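Ganglioside-induced differentiation-associated protein 2 (Homo sapiens, PDB 4UML) is of uncertain molecular function, though its macro domain belongs to a family known for binding ADP-ribose and its derivatives, and the protein is linked to spinocerebellar ataxia. Local coordinates at residues V208-L211 / E212-T215. Sequence-based numbering, arbitrary orientation.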
# COMPACT_ATOMS: atom_id res chain seq x y z
N VAL A 208 5.13 -4.56 5.76
CA VAL A 208 6.56 -4.32 5.57
C VAL A 208 7.38 -5.59 5.76
O VAL A 208 6.91 -6.55 6.34
CB VAL A 208 7.09 -3.21 6.49
CG1 VAL A 208 6.40 -1.89 6.16
CG2 VAL A 208 6.96 -3.54 7.97
N SER A 209 8.60 -5.61 5.23
CA SER A 209 9.56 -6.68 5.55
C SER A 209 10.61 -6.09 6.47
O SER A 209 10.53 -4.92 6.84
CB SER A 209 10.22 -7.23 4.29
OG SER A 209 11.08 -6.25 3.72
N ASP A 210 11.59 -6.90 6.86
CA ASP A 210 12.65 -6.43 7.76
C ASP A 210 13.43 -5.29 7.14
O ASP A 210 13.89 -4.39 7.85
CB ASP A 210 13.60 -7.58 8.14
CG ASP A 210 12.95 -8.57 9.09
OD1 ASP A 210 12.56 -8.16 10.21
OD2 ASP A 210 12.82 -9.76 8.73
N LEU A 211 13.55 -5.30 5.83
CA LEU A 211 14.20 -4.22 5.11
C LEU A 211 13.60 -2.85 5.49
O LEU A 211 14.36 -1.90 5.75
CB LEU A 211 14.11 -4.50 3.60
CG LEU A 211 14.74 -3.50 2.62
CD1 LEU A 211 16.24 -3.31 2.85
CD2 LEU A 211 14.49 -3.96 1.18
N GLU A 212 12.27 -2.74 5.56
CA GLU A 212 11.61 -1.41 5.69
C GLU A 212 11.08 -1.05 7.05
O GLU A 212 10.88 0.12 7.33
CB GLU A 212 10.46 -1.27 4.67
CG GLU A 212 10.83 -1.60 3.23
CD GLU A 212 10.44 -3.01 2.84
OE1 GLU A 212 10.22 -3.84 3.75
OE2 GLU A 212 10.33 -3.26 1.62
N GLU A 213 10.82 -2.04 7.91
CA GLU A 213 10.14 -1.81 9.20
C GLU A 213 10.70 -0.64 10.02
O GLU A 213 9.96 0.24 10.46
CB GLU A 213 10.16 -3.11 10.04
CG GLU A 213 9.45 -3.01 11.38
CD GLU A 213 9.37 -4.35 12.12
OE1 GLU A 213 10.34 -5.13 12.08
OE2 GLU A 213 8.33 -4.62 12.74
N GLY A 214 12.01 -0.62 10.23
CA GLY A 214 12.65 0.43 11.05
C GLY A 214 12.38 1.84 10.55
O GLY A 214 12.11 2.75 11.33
N THR A 215 12.42 2.02 9.24
CA THR A 215 12.13 3.33 8.64
C THR A 215 10.69 3.73 8.87
O THR A 215 10.41 4.88 9.21
CB THR A 215 12.46 3.32 7.14
OG1 THR A 215 13.84 3.03 6.98
CG2 THR A 215 12.14 4.65 6.45
O HOH W 1 14.00 -2.78 9.66
O HOH W 2 14.11 0.30 7.46
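Ser-209 and Glu-212 grip each other at the start of helix 210-223. One carboxylate oxygen does the work. Glu-212 OE1 accepts from Ser-209 N at 2.8 Å, nearly in line with its own C-O bond. It also accepts from Ser-209 OG at 2.6 Å, and this hydroxyl stands above the carboxylate plane. The two donors come from opposite faces of that plane. The Glu-212 chain is twisted about CB-CG (chi2 98°), which turns the carboxylate back toward Ser-209. Ser-209 OG in turn takes a weak capping bond from Leu-211 N. Ser-209 O is also used twice. Glu-213 N meets it at 3.1 Å, nearly straight on the carbonyl, while Glu-212 N approaches from above the carbonyl plane. With an alanine at Glu-212, Ser-209 N and OG would probably lose their shared acceptor, and the hydroxyl would be freer to turn.

The inner side is close-packed. Buried Val-208 lays CG2 against Glu-213 CA and CB, both at 3.8 Å, with the two side chains crossing at about a right angle. Val-208 also packs on Leu-59 of strand 57-61, and Glu-212 touches Leu-179 of helix 179-197. The outer side is looser. Asp-210 and Glu-213 run alongside each other, and their like-charged OD1 and OE1 stay 4.2 Å apart; a long, weak ion pair with Lys-61 may ease this for Asp-210. Here a water joins Leu-211 O to Thr-215 N. Another lies between Asp-210 O and Gly-214 N, but it sits too close to Asp-210 O for that link to be certain. Strand 203-208 of the macro domain's mixed sheet thus passes directly into its last helix through a capping box, with Ser-209 as N-cap.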